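Local coordinates for RabGAP/TBC protein (Chlamydomonas reinhardtii, PDB 4P17) that is of unknown function but has a flagellar TBC domain, the fold by which RabGAPs typically speed GTP hydrolysis on Rab GTPases, at residues L134-Q139 / R167-A172; G159-A164 / W174-L179; S96-A101 / Y141-E146; E112-H117 / V148-A153. One frame throughout, in Å; residues are numbered along the deposited sequence. Where two conformers were deposited one is given.

Interaction 1: L134-Q139 / R167-A172; sequences LCRVLQ and RNEEAA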
loop_
_atom_site.group_PDB
_atom_site.type_symbol
_atom_site.label_atom_id
_atom_site.label_comp_id
_atom_site.label_asym_id
_atom_site.label_seq_id
_atom_site.Cartn_x
_atom_site.Cartn_y
_atom_site.Cartn_z
ATOM N N LEU A 134 -16.528 0.271 -4.738
ATOM C CA LEU A 134 -15.726 0.213 -3.536
ATOM C C LEU A 134 -16.580 -0.290 -2.380
ATOM O O LEU A 134 -16.155 -1.094 -1.550
ATOM C CB LEU A 134 -15.144 1.592 -3.277
ATOM C CG LEU A 134 -14.222 1.766 -2.075
ATOM C CD1 LEU A 134 -12.995 2.561 -2.464
ATOM C CD2 LEU A 134 -14.982 2.463 -1.020
ATOM N N CYS A 135 -17.819 0.155 -2.350
ATOM C CA CYS A 135 -18.724 -0.263 -1.287
ATOM C C CYS A 135 -19.035 -1.754 -1.415
ATOM O O CYS A 135 -19.063 -2.472 -0.417
ATOM C CB CYS A 135 -20.010 0.564 -1.309
ATOM S SG CYS A 135 -19.802 2.239 -0.662
ATOM N N ARG A 136 -19.256 -2.221 -2.637
ATOM C CA ARG A 136 -19.542 -3.635 -2.857
ATOM C C ARG A 136 -18.419 -4.516 -2.326
ATOM O O ARG A 136 -18.649 -5.451 -1.577
ATOM C CB ARG A 136 -19.775 -3.911 -4.340
ATOM C CG ARG A 136 -21.194 -3.613 -4.780
ATOM C CD ARG A 136 -21.506 -4.199 -6.168
ATOM N NE ARG A 136 -20.623 -3.668 -7.191
ATOM C CZ ARG A 136 -20.870 -2.571 -7.898
ATOM N NH1 ARG A 136 -21.976 -1.866 -7.702
ATOM N NH2 ARG A 136 -20.004 -2.168 -8.808
ATOM N N VAL A 137 -17.181 -4.161 -2.644
ATOM C CA VAL A 137 -16.060 -4.987 -2.191
ATOM C C VAL A 137 -15.984 -5.021 -0.675
ATOM O O VAL A 137 -15.779 -6.085 -0.065
ATOM C CB VAL A 137 -14.750 -4.463 -2.765
ATOM C CG1 VAL A 137 -13.535 -5.186 -2.141
ATOM C CG2 VAL A 137 -14.769 -4.626 -4.257
ATOM N N LEU A 138 -16.154 -3.856 -0.054
ATOM C CA LEU A 138 -15.956 -3.767 1.379
ATOM C C LEU A 138 -17.108 -4.418 2.091
ATOM O O LEU A 138 -16.907 -5.137 3.051
ATOM C CB LEU A 138 -15.807 -2.339 1.841
ATOM C CG LEU A 138 -14.477 -1.679 1.455
ATOM C CD1 LEU A 138 -14.572 -0.156 1.471
ATOM C CD2 LEU A 138 -13.403 -2.105 2.411
ATOM N N GLN A 139 -18.319 -4.221 1.592
ATOM C CA GLN A 139 -19.464 -4.830 2.255
ATOM C C GLN A 139 -19.353 -6.378 2.126
ATOM O O GLN A 139 -19.606 -7.117 3.082
ATOM C CB GLN A 139 -20.772 -4.278 1.661
ATOM C CG GLN A 139 -21.230 -4.974 0.380
ATOM C CD GLN A 139 -22.362 -4.248 -0.333
ATOM O OE1 GLN A 139 -22.537 -3.027 -0.189
ATOM N NE2 GLN A 139 -23.135 -4.997 -1.112
ATOM N N ARG A 167 -10.130 -1.762 -12.071
ATOM C CA ARG A 167 -11.517 -1.714 -11.653
ATOM C C ARG A 167 -12.120 -3.100 -11.464
ATOM O O ARG A 167 -13.351 -3.238 -11.436
ATOM C CB ARG A 167 -12.364 -0.902 -12.623
ATOM C CG ARG A 167 -11.812 0.499 -12.801
ATOM C CD ARG A 167 -12.642 1.351 -13.756
ATOM N NE ARG A 167 -11.999 2.639 -13.918
ATOM C CZ ARG A 167 -12.439 3.617 -14.699
ATOM N NH1 ARG A 167 -13.534 3.445 -15.432
ATOM N NH2 ARG A 167 -11.767 4.758 -14.745
ATOM N N ASN A 168 -11.268 -4.101 -11.292
ATOM C CA ASN A 168 -11.725 -5.485 -11.108
ATOM C C ASN A 168 -12.079 -5.760 -9.656
ATOM O O ASN A 168 -11.188 -5.986 -8.831
ATOM C CB ASN A 168 -10.649 -6.456 -11.572
ATOM C CG ASN A 168 -11.154 -7.872 -11.666
ATOM O OD1 ASN A 168 -11.918 -8.329 -10.812
ATOM N ND2 ASN A 168 -10.739 -8.580 -12.715
ATOM N N GLU A 169 -13.374 -5.739 -9.345
ATOM C CA GLU A 169 -13.834 -5.797 -7.962
ATOM C C GLU A 169 -13.573 -7.146 -7.314
ATOM O O GLU A 169 -13.222 -7.208 -6.142
ATOM C CB GLU A 169 -15.326 -5.491 -7.878
ATOM C CG GLU A 169 -15.732 -4.246 -8.609
ATOM C CD GLU A 169 -17.220 -4.128 -8.719
ATOM O OE1 GLU A 169 -17.927 -4.795 -7.919
ATOM O OE2 GLU A 169 -17.671 -3.371 -9.600
ATOM N N GLU A 170 -13.794 -8.235 -8.051
ATOM C CA GLU A 170 -13.576 -9.537 -7.456
ATOM C C GLU A 170 -12.086 -9.730 -7.181
ATOM O O GLU A 170 -11.702 -10.304 -6.155
ATOM C CB GLU A 170 -14.109 -10.670 -8.345
ATOM C CG GLU A 170 -13.734 -12.025 -7.798
ATOM C CD GLU A 170 -14.532 -13.177 -8.373
ATOM O OE1 GLU A 170 -15.291 -12.967 -9.331
ATOM O OE2 GLU A 170 -14.374 -14.306 -7.877
ATOM N N ALA A 171 -11.238 -9.231 -8.071
ATOM C CA ALA A 171 -9.794 -9.304 -7.821
ATOM C C ALA A 171 -9.432 -8.553 -6.532
ATOM O O ALA A 171 -8.652 -9.006 -5.705
ATOM C CB ALA A 171 -9.030 -8.734 -8.992
ATOM N N ALA A 172 -9.982 -7.380 -6.407
ATOM C CA ALA A 172 -9.726 -6.556 -5.235
ATOM C C ALA A 172 -10.204 -7.253 -3.970
ATOM O O ALA A 172 -9.515 -7.264 -2.961
ATOM C CB ALA A 172 -10.382 -5.201 -5.421
#

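Interaction 2: G159-A164 / W174-L179; sequences GLMLVA and WLLAAL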
loop_
_atom_site.group_PDB
_atom_site.type_symbol
_atom_site.label_atom_id
_atom_site.label_comp_id
_atom_site.label_asym_id
_atom_site.label_seq_id
_atom_site.Cartn_x
_atom_site.Cartn_y
_atom_site.Cartn_z
ATOM N N GLY A 159 -9.720 1.131 -2.417
ATOM C CA GLY A 159 -9.800 2.139 -3.449
ATOM C C GLY A 159 -8.574 2.067 -4.337
ATOM O O GLY A 159 -8.670 2.074 -5.555
ATOM N N LEU A 160 -7.392 1.974 -3.735
ATOM C CA LEU A 160 -6.197 1.890 -4.552
ATOM C C LEU A 160 -6.089 0.535 -5.193
ATOM O O LEU A 160 -5.587 0.429 -6.294
ATOM C CB LEU A 160 -4.936 2.219 -3.734
ATOM C CG LEU A 160 -4.091 3.394 -4.223
ATOM C CD1 LEU A 160 -4.891 4.654 -4.376
ATOM C CD2 LEU A 160 -2.963 3.622 -3.201
ATOM N N MET A 161 -6.571 -0.517 -4.526
ATOM C CA MET A 161 -6.583 -1.819 -5.160
ATOM C C MET A 161 -7.448 -1.788 -6.423
ATOM O O MET A 161 -7.027 -2.273 -7.477
ATOM C CB MET A 161 -7.097 -2.885 -4.205
ATOM C CG MET A 161 -6.126 -3.299 -3.140
ATOM S SD MET A 161 -6.945 -4.637 -2.241
ATOM C CE MET A 161 -5.685 -5.022 -1.007
ATOM N N LEU A 162 -8.637 -1.197 -6.317
ATOM C CA LEU A 162 -9.515 -1.090 -7.490
ATOM C C LEU A 162 -8.814 -0.390 -8.665
ATOM O O LEU A 162 -8.843 -0.865 -9.789
ATOM C CB LEU A 162 -10.816 -0.379 -7.124
ATOM C CG LEU A 162 -11.833 -1.197 -6.316
ATOM C CD1 LEU A 162 -12.964 -0.290 -5.847
ATOM C CD2 LEU A 162 -12.379 -2.394 -7.101
ATOM N N VAL A 163 -8.144 0.718 -8.388
ATOM C CA VAL A 163 -7.511 1.464 -9.460
ATOM C C VAL A 163 -6.322 0.692 -10.050
ATOM O O VAL A 163 -6.135 0.681 -11.268
ATOM C CB VAL A 163 -7.069 2.861 -8.972
ATOM C CG1 VAL A 163 -6.302 3.559 -10.027
ATOM C CG2 VAL A 163 -8.288 3.717 -8.594
ATOM N N ALA A 164 -5.518 0.058 -9.198
ATOM C CA ALA A 164 -4.343 -0.697 -9.661
ATOM C C ALA A 164 -4.729 -1.953 -10.412
ATOM O O ALA A 164 -3.932 -2.457 -11.205
ATOM C CB ALA A 164 -3.449 -1.073 -8.478
ATOM N N TRP A 174 -10.369 -10.560 -3.480
ATOM C CA TRP A 174 -9.516 -11.676 -3.131
ATOM C C TRP A 174 -8.116 -11.189 -2.672
ATOM O O TRP A 174 -7.482 -11.812 -1.805
ATOM C CB TRP A 174 -9.436 -12.655 -4.307
ATOM C CG TRP A 174 -10.717 -13.399 -4.448
ATOM C CD1 TRP A 174 -11.602 -13.347 -5.485
ATOM C CD2 TRP A 174 -11.268 -14.320 -3.498
ATOM N NE1 TRP A 174 -12.669 -14.200 -5.244
ATOM C CE2 TRP A 174 -12.493 -14.790 -4.024
ATOM C CE3 TRP A 174 -10.844 -14.790 -2.255
ATOM C CZ2 TRP A 174 -13.293 -15.714 -3.342
ATOM C CZ3 TRP A 174 -11.649 -15.674 -1.563
ATOM C CH2 TRP A 174 -12.857 -16.138 -2.117
ATOM N N LEU A 175 -7.671 -10.056 -3.194
ATOM C CA LEU A 175 -6.384 -9.487 -2.751
ATOM C C LEU A 175 -6.507 -8.953 -1.320
ATOM O O LEU A 175 -5.596 -9.123 -0.511
ATOM C CB LEU A 175 -5.905 -8.397 -3.712
ATOM C CG LEU A 175 -4.507 -7.805 -3.474
ATOM C CD1 LEU A 175 -3.360 -8.806 -3.751
ATOM C CD2 LEU A 175 -4.317 -6.596 -4.378
ATOM N N LEU A 176 -7.629 -8.306 -1.012
ATOM C CA LEU A 176 -7.911 -7.856 0.338
ATOM C C LEU A 176 -7.937 -9.074 1.297
ATOM O O LEU A 176 -7.367 -9.042 2.381
ATOM C CB LEU A 176 -9.237 -7.095 0.367
ATOM C CG LEU A 176 -9.656 -6.562 1.741
ATOM C CD1 LEU A 176 -8.678 -5.489 2.260
ATOM C CD2 LEU A 176 -11.068 -6.013 1.673
ATOM N N ALA A 177 -8.597 -10.165 0.893
ATOM C CA ALA A 177 -8.619 -11.366 1.722
ATOM C C ALA A 177 -7.206 -11.883 1.976
ATOM O O ALA A 177 -6.823 -12.167 3.122
ATOM C CB ALA A 177 -9.458 -12.464 1.052
ATOM N N ALA A 178 -6.421 -12.009 0.911
ATOM C CA ALA A 178 -5.037 -12.459 1.067
ATOM C C ALA A 178 -4.267 -11.557 2.037
ATOM O O ALA A 178 -3.545 -12.025 2.900
ATOM C CB ALA A 178 -4.351 -12.519 -0.278
ATOM N N LEU A 179 -4.482 -10.259 1.938
ATOM C CA LEU A 179 -3.765 -9.292 2.764
ATOM C C LEU A 179 -4.093 -9.399 4.246
ATOM O O LEU A 179 -3.210 -9.487 5.099
ATOM C CB LEU A 179 -4.085 -7.892 2.236
ATOM C CG LEU A 179 -3.646 -6.718 3.085
ATOM C CD1 LEU A 179 -2.133 -6.502 2.899
ATOM C CD2 LEU A 179 -4.412 -5.479 2.719
#

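Interaction 3: S96-A101 / Y141-E146; sequences SIMVKA and YSVHNE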
loop_
_atom_site.group_PDB
_atom_site.type_symbol
_atom_site.label_atom_id
_atom_site.label_comp_id
_atom_site.label_asym_id
_atom_site.label_seq_id
_atom_site.Cartn_x
_atom_site.Cartn_y
_atom_site.Cartn_z
ATOM N N SER A 96 -19.999 -13.042 -5.582
ATOM C CA SER A 96 -21.334 -12.498 -5.829
ATOM C C SER A 96 -22.294 -12.821 -4.677
ATOM O O SER A 96 -23.164 -12.007 -4.349
ATOM C CB SER A 96 -21.884 -13.030 -7.153
ATOM O OG SER A 96 -22.267 -14.383 -7.035
ATOM N N ILE A 97 -22.118 -13.989 -4.052
ATOM C CA ILE A 97 -22.924 -14.361 -2.884
ATOM C C ILE A 97 -22.580 -13.441 -1.720
ATOM O O ILE A 97 -23.457 -12.968 -1.014
ATOM C CB ILE A 97 -22.706 -15.830 -2.459
ATOM C CG1 ILE A 97 -23.347 -16.778 -3.477
ATOM C CG2 ILE A 97 -23.338 -16.105 -1.092
ATOM C CD1 ILE A 97 -22.891 -18.210 -3.365
ATOM N N MET A 98 -21.287 -13.194 -1.516
ATOM C CA MET A 98 -20.848 -12.234 -0.507
ATOM C C MET A 98 -21.300 -10.764 -0.766
ATOM O O MET A 98 -21.646 -10.044 0.164
ATOM C CB MET A 98 -19.319 -12.318 -0.400
ATOM C CG MET A 98 -18.804 -13.667 0.086
ATOM S SD MET A 98 -19.398 -14.078 1.742
ATOM C CE MET A 98 -20.566 -15.371 1.339
ATOM N N VAL A 99 -21.320 -10.343 -2.016
ATOM C CA VAL A 99 -21.822 -9.010 -2.360
ATOM C C VAL A 99 -23.281 -8.897 -1.961
ATOM O O VAL A 99 -23.655 -7.984 -1.259
ATOM C CB VAL A 99 -21.649 -8.703 -3.868
ATOM C CG1 VAL A 99 -22.305 -7.363 -4.251
ATOM C CG2 VAL A 99 -20.190 -8.650 -4.201
ATOM N N LYS A 100 -24.083 -9.875 -2.364
ATOM C CA LYS A 100 -25.489 -9.884 -2.017
ATOM C C LYS A 100 -25.682 -9.910 -0.517
ATOM O O LYS A 100 -26.539 -9.218 0.031
ATOM C CB LYS A 100 -26.181 -11.081 -2.657
ATOM C CG LYS A 100 -27.675 -11.090 -2.385
ATOM C CD LYS A 100 -28.340 -9.945 -3.113
ATOM C CE LYS A 100 -29.794 -9.821 -2.677
ATOM N NZ LYS A 100 -30.465 -8.606 -3.216
ATOM N N ALA A 101 -24.882 -10.718 0.165
ATOM C CA ALA A 101 -24.983 -10.817 1.609
ATOM C C ALA A 101 -24.554 -9.519 2.266
ATOM O O ALA A 101 -25.076 -9.115 3.309
ATOM C CB ALA A 101 -24.141 -11.962 2.107
ATOM N N TYR A 141 -16.544 -8.079 1.840
ATOM C CA TYR A 141 -15.498 -8.596 2.698
ATOM C C TYR A 141 -15.972 -8.642 4.162
ATOM O O TYR A 141 -15.641 -9.583 4.895
ATOM C CB TYR A 141 -14.207 -7.767 2.582
ATOM C CG TYR A 141 -13.096 -8.545 3.219
ATOM C CD1 TYR A 141 -12.537 -9.630 2.570
ATOM C CD2 TYR A 141 -12.670 -8.249 4.508
ATOM C CE1 TYR A 141 -11.554 -10.387 3.190
ATOM C CE2 TYR A 141 -11.693 -9.016 5.133
ATOM C CZ TYR A 141 -11.155 -10.067 4.466
ATOM O OH TYR A 141 -10.199 -10.831 5.082
ATOM N N SER A 142 -16.798 -7.670 4.546
ATOM C CA SER A 142 -17.242 -7.514 5.937
ATOM C C SER A 142 -18.126 -8.656 6.432
ATOM O O SER A 142 -18.166 -8.951 7.639
ATOM C CB SER A 142 -17.990 -6.184 6.095
ATOM O OG SER A 142 -19.311 -6.286 5.605
ATOM N N VAL A 143 -18.842 -9.290 5.504
ATOM C CA VAL A 143 -19.621 -10.489 5.811
ATOM C C VAL A 143 -18.805 -11.768 5.593
ATOM O O VAL A 143 -19.031 -12.767 6.271
ATOM C CB VAL A 143 -20.922 -10.547 4.981
ATOM C CG1 VAL A 143 -21.812 -9.344 5.348
ATOM C CG2 VAL A 143 -20.640 -10.574 3.477
ATOM N N HIS A 144 -17.844 -11.732 4.682
ATOM C CA HIS A 144 -16.967 -12.880 4.451
ATOM C C HIS A 144 -16.107 -13.194 5.673
ATOM O O HIS A 144 -15.886 -14.347 6.014
ATOM C CB HIS A 144 -16.105 -12.591 3.245
ATOM C CG HIS A 144 -14.837 -13.342 3.203
ATOM N ND1 HIS A 144 -14.758 -14.669 2.848
ATOM C CD2 HIS A 144 -13.571 -12.933 3.436
ATOM C CE1 HIS A 144 -13.491 -15.044 2.880
ATOM N NE2 HIS A 144 -12.755 -14.006 3.220
ATOM N N ASN A 145 -15.609 -12.134 6.299
ATOM C CA ASN A 145 -14.749 -12.190 7.469
ATOM C C ASN A 145 -15.384 -11.332 8.527
ATOM O O ASN A 145 -15.090 -10.156 8.685
ATOM C CB ASN A 145 -13.350 -11.698 7.108
ATOM C CG ASN A 145 -12.365 -11.870 8.237
ATOM O OD1 ASN A 145 -12.748 -12.069 9.386
ATOM N ND2 ASN A 145 -11.094 -11.772 7.917
ATOM N N GLU A 146 -16.339 -11.924 9.225
ATOM C CA GLU A 146 -17.117 -11.187 10.198
ATOM C C GLU A 146 -16.270 -10.802 11.399
ATOM O O GLU A 146 -16.618 -9.871 12.123
ATOM C CB GLU A 146 -18.326 -12.024 10.648
#

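Interaction 4: E112-H117 / V148-A153; sequences ETDSTH and VGYVRA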
loop_
_atom_site.group_PDB
_atom_site.type_symbol
_atom_site.label_atom_id
_atom_site.label_comp_id
_atom_site.label_asym_id
_atom_site.label_seq_id
_atom_site.Cartn_x
_atom_site.Cartn_y
_atom_site.Cartn_z
ATOM N N GLU A 112 -20.199 3.474 3.636
ATOM C CA GLU A 112 -20.661 4.586 2.790
ATOM C C GLU A 112 -20.193 5.942 3.279
ATOM O O GLU A 112 -19.730 6.759 2.501
ATOM C CB GLU A 112 -22.174 4.626 2.705
ATOM C CG GLU A 112 -22.815 3.444 1.971
ATOM C CD GLU A 112 -24.324 3.373 2.218
ATOM O OE1 GLU A 112 -24.848 4.258 2.926
ATOM O OE2 GLU A 112 -24.981 2.419 1.735
ATOM N N THR A 113 -20.339 6.193 4.570
ATOM C CA THR A 113 -19.913 7.468 5.139
ATOM C C THR A 113 -18.396 7.672 5.023
ATOM O O THR A 113 -17.927 8.773 4.704
ATOM C CB THR A 113 -20.372 7.568 6.615
ATOM O OG1 THR A 113 -21.791 7.504 6.654
ATOM C CG2 THR A 113 -19.905 8.868 7.260
ATOM N N ASP A 114 -17.612 6.633 5.271
ATOM C CA ASP A 114 -16.158 6.787 5.126
ATOM C C ASP A 114 -15.782 7.223 3.685
ATOM O O ASP A 114 -14.713 7.764 3.462
ATOM C CB ASP A 114 -15.446 5.485 5.530
ATOM C CG ASP A 114 -15.530 5.187 7.052
ATOM O OD1 ASP A 114 -16.176 5.942 7.847
ATOM O OD2 ASP A 114 -14.967 4.157 7.472
ATOM N N SER A 115 -16.686 7.047 2.721
ATOM C CA SER A 115 -16.463 7.533 1.346
ATOM C C SER A 115 -16.856 8.997 1.082
ATOM O O SER A 115 -16.673 9.500 -0.027
ATOM C CB SER A 115 -17.216 6.632 0.372
ATOM O OG SER A 115 -16.589 5.363 0.276
ATOM N N THR A 116 -17.389 9.694 2.064
ATOM C CA THR A 116 -17.695 11.085 1.853
ATOM C C THR A 116 -16.460 11.946 2.134
ATOM O O THR A 116 -16.525 13.167 2.055
ATOM C CB THR A 116 -18.864 11.526 2.714
ATOM O OG1 THR A 116 -18.491 11.460 4.095
ATOM C CG2 THR A 116 -20.087 10.618 2.433
ATOM N N HIS A 117 -15.320 11.334 2.441
ATOM C CA HIS A 117 -14.114 12.159 2.598
ATOM C C HIS A 117 -12.822 11.488 2.108
ATOM O O HIS A 117 -11.739 12.098 2.121
ATOM C CB HIS A 117 -13.991 12.628 4.069
ATOM C CG HIS A 117 -14.091 11.542 5.090
ATOM N ND1 HIS A 117 -15.282 11.188 5.685
ATOM C CD2 HIS A 117 -13.136 10.775 5.669
ATOM C CE1 HIS A 117 -15.062 10.229 6.569
ATOM N NE2 HIS A 117 -13.769 9.959 6.577
ATOM N N VAL A 148 -13.263 -9.649 11.448
ATOM C CA VAL A 148 -12.588 -8.407 11.133
ATOM C C VAL A 148 -13.627 -7.326 10.812
ATOM O O VAL A 148 -13.546 -6.186 11.268
ATOM C CB VAL A 148 -11.611 -8.607 9.934
ATOM C CG1 VAL A 148 -11.127 -7.277 9.375
ATOM C CG2 VAL A 148 -10.440 -9.450 10.363
ATOM N N GLY A 149 -14.614 -7.718 10.020
ATOM C CA GLY A 149 -15.650 -6.822 9.557
ATOM C C GLY A 149 -15.134 -5.761 8.604
ATOM O O GLY A 149 -14.661 -6.050 7.495
ATOM N N TYR A 150 -15.288 -4.518 9.014
ATOM C CA TYR A 150 -14.766 -3.384 8.265
ATOM C C TYR A 150 -14.113 -2.431 9.258
ATOM O O TYR A 150 -14.594 -2.311 10.391
ATOM C CB TYR A 150 -15.889 -2.678 7.465
ATOM C CG TYR A 150 -15.535 -1.296 6.934
ATOM C CD1 TYR A 150 -14.788 -1.145 5.779
ATOM C CD2 TYR A 150 -15.973 -0.141 7.576
ATOM C CE1 TYR A 150 -14.456 0.105 5.272
ATOM C CE2 TYR A 150 -15.646 1.123 7.075
ATOM C CZ TYR A 150 -14.898 1.242 5.929
ATOM O OH TYR A 150 -14.560 2.482 5.435
ATOM N N VAL A 151 -13.009 -1.796 8.838
ATOM C CA VAL A 151 -12.433 -0.633 9.523
ATOM C C VAL A 151 -11.986 0.388 8.482
ATOM O O VAL A 151 -11.693 0.045 7.366
ATOM C CB VAL A 151 -11.227 -1.002 10.450
ATOM C CG1 VAL A 151 -11.686 -1.893 11.593
ATOM C CG2 VAL A 151 -10.074 -1.637 9.650
ATOM N N ARG A 152 -11.930 1.655 8.874
ATOM C CA ARG A 152 -11.780 2.771 7.959
ATOM C C ARG A 152 -10.547 2.627 7.045
ATOM O O ARG A 152 -10.606 2.867 5.842
ATOM C CB ARG A 152 -11.696 4.049 8.800
ATOM C CG ARG A 152 -11.401 5.313 8.074
ATOM C CD ARG A 152 -11.536 6.437 9.105
ATOM N NE ARG A 152 -10.936 7.698 8.687
ATOM C CZ ARG A 152 -10.532 8.647 9.532
ATOM N NH1 ARG A 152 -10.655 8.475 10.846
ATOM N NH2 ARG A 152 -9.996 9.769 9.066
ATOM N N ALA A 153 -9.446 2.152 7.640
ATOM C CA ALA A 153 -8.209 1.890 6.920
ATOM C C ALA A 153 -8.457 1.148 5.608
ATOM O O ALA A 153 -7.818 1.401 4.609
ATOM C CB ALA A 153 -7.248 1.067 7.823
#

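Interaction 1: L134-Q139 / R167-A172
Arg-136 reaches across from helix 128-144 to the carboxylate of Glu-169, in the first turn of helix 169-183, and its CB, CD, NE and NH2 each come up to that acid. CB starts 4.1 Å from Glu-169 OE1. The bend at chi3 (-60°) then turns the NE/NH2 edge of the guanidinium to the acid, with CD passing 4.0 Å from Glu-169 OE1. NE donates to Glu-169 OE1 at 3.0 Å, and NH2 to Glu-169 OE2 at 2.7 Å, both nearly straight. This is the side-on salt bridge, one nitrogen to each oxygen. Both oxygens are met on their syn sides and lie in the guanidinium plane, yet the two flat groups are twisted 29° apart, so each donor sits somewhat out of the carboxylate plane. Two bonds fix the rotation of the acid as one could not.

Beside the salt bridge, Val-137 closes the contact with methyls: CG2 lies 3.8 Å from Glu-169 CB and also meets that residue's carbonyl oxygen, while CG1 lies loosely near Ala-172 C. The helix end itself is capped by Asn-168, whose OD1 accepts from Ala-171 N at 3.0 Å. A carboxylate this close to a helix N-terminus is probably favoured by the helix dipole as well as by the arginine.

The whole arrangement is partly buried. Helix 94-102 borders it, with Val-99 against Arg-136 and Tyr-95 against both Val-137 and Glu-169, while Val-158 of helix 153-164 packs on Val-137 from within the bundle.

Interaction 2: G159-A164 / W174-L179
Helices 153-164 and 169-183 form a helical hairpin joined by a short turn, and between 159-164 and 174-179 it is Met-161 that makes the contact, meeting Leu-175, Leu-176 and Leu-179. The axes of the two short segments run at 130° to each other, closer to antiparallel than parallel. At 10.9 Å they are rather far apart, and a long side chain spans the distance.

Met-161 does so by staying straight: beyond CG it is fully extended (chi2 -176°, chi3 -180°), so the methyl CE arrives end-on at the opposite helix. There CE lies 3.8 Å from Leu-176 N, against the backbone itself, with Leu-175 CG 3.9 Å from CE. CE also meets Leu-179 CD2 at 4.0 Å. Further back, Leu-175 CD2 lies alongside the thioether, 3.9 Å from SD, and SD also nears Ala-172 O. Ala-172, Leu-175, Leu-176 and Leu-179 have the i, i+3, i+4, i+7 spacing of a hole on a helix surface. No hydrogen bond crosses here; between the two segments the grip is one of van der Waals contact.

All four touching residues are buried deep in the TBC domain. Helix 73-80 covers Leu-175 with Trp-77 and Met-78, Trp-77 also reaching Ala-164, while Trp-250 of helix 243-256 also touches Met-161.

Interaction 3: S96-A101 / Y141-E146
Met-98 sets its CG opposite the carbonyl carbon (chi1 -64°) and bends again at chi2 (-61°), and these two turns lay its sulfur against Val-143 and His-144 at the end of helix 128-144; chi3 merely directs the methyl CE. SD rests 3.8 Å from His-144 CA and almost equally close to CB of the same residue, so the histidine is touched at its root. Its CG stands opposite the backbone N (chi1 156°), which carries the imidazole away from Met-98 and the segment 96-101.

Val-143 fills the middle. Its CG2, set between the backbone N and the carbonyl carbon, lies 3.5 Å from Met-98 O, with Ala-101 CB and Met-98 SD slightly farther from it. The other methyl, CG1, meets Ala-101 O at 3.9 Å. Cutting this valine back to an alanine would probably open a gap between helix 128-144 and the Met-98/Ala-101 side of helix 94-102, leaving the thioether looser on the helix end.

His-144 ND1 bonds Tyr-94 OH, while its NE2 bonds Glu-181 OE2, which also takes the hydroxyl of Tyr-141. That hydroxyl in turn accepts from Asn-145 ND2 at 3.1 Å, just where the helix ends, the donor's amide being nearly coplanar with the bond. Phe-173 meets the His-144 ring edge-to-face.

Between these segments the contact is apolar side chains plus methyl-to-carbonyl approaches, while Tyr-94 and Gln-139 add hydrogen bonds between the same two helices. The histidine ring is held at both nitrogens, by Tyr-94 and Glu-181; the Glu-181 carboxylate might favour its protonated form.

Interaction 4: E112-H117 / V148-A153
Asp-114 and Tyr-150 reach for each other from opposite directions, Tyr-150 OH donating to Asp-114 OD2 at 2.7 Å. OD2 lies at the edge of the ring, near its plane, although the carboxylate and ring planes are tilted 38°. The hydroxyl meets OD2 on its anti side, and OD2 comes within 3.1 Å of Tyr-150 CE2 as well. Asn-155 ND2 bonds the same hydroxyl, so the phenol is tied on two counts; a phenylalanine here would probably leave Asp-114 and Asn-155 without their shared partner.

Arg-152 passes the acid with its stem, CB 3.5 Å from Asp-114 OD2, then runs out extended to His-117. There the chains cross at about a right angle, with ring and guanidinium planes 82° apart; Arg-152 NE stands 4.2 Å from His-117 NE2, at the ring edge and too far to bond. One face of the imidazole lies over Asp-114 O.

By sequence these are the IxxDxxR and YxQ motifs of TBC domains, but with histidine and arginine where the usual arginine and glutamine fingers stand, consistent with altered or absent canonical GAP activity. The contact ties the end of helix 108-114 to the loop entering helix 153-164, with Leu-138 of helix 128-144 packed against Tyr-150.

In the fold
Helix 128-144 takes part in interactions 1 and 3, and helix 169-183 in 1 and 2, so interaction 1 joins the other two. Interaction 2 is the deepest and wholly apolar; interaction 3, also apolar across its segments, lies at the surface. Interactions 1 and 4, partly buried, carry the charged groups: a two-bond salt bridge in one, a single phenol-carboxylate bond in the other, with Arg-152 and His-117 near but not bonded to each other. Neighbouring contacts touch: Leu-134 of interaction 1 packs on Gly-159 of interaction 2, Gln-139 NE2 bonds Val-99 O of interaction 3, and Leu-138 meets the Tyr-150 ring of interaction 4. Interactions 2 and 4 do not touch.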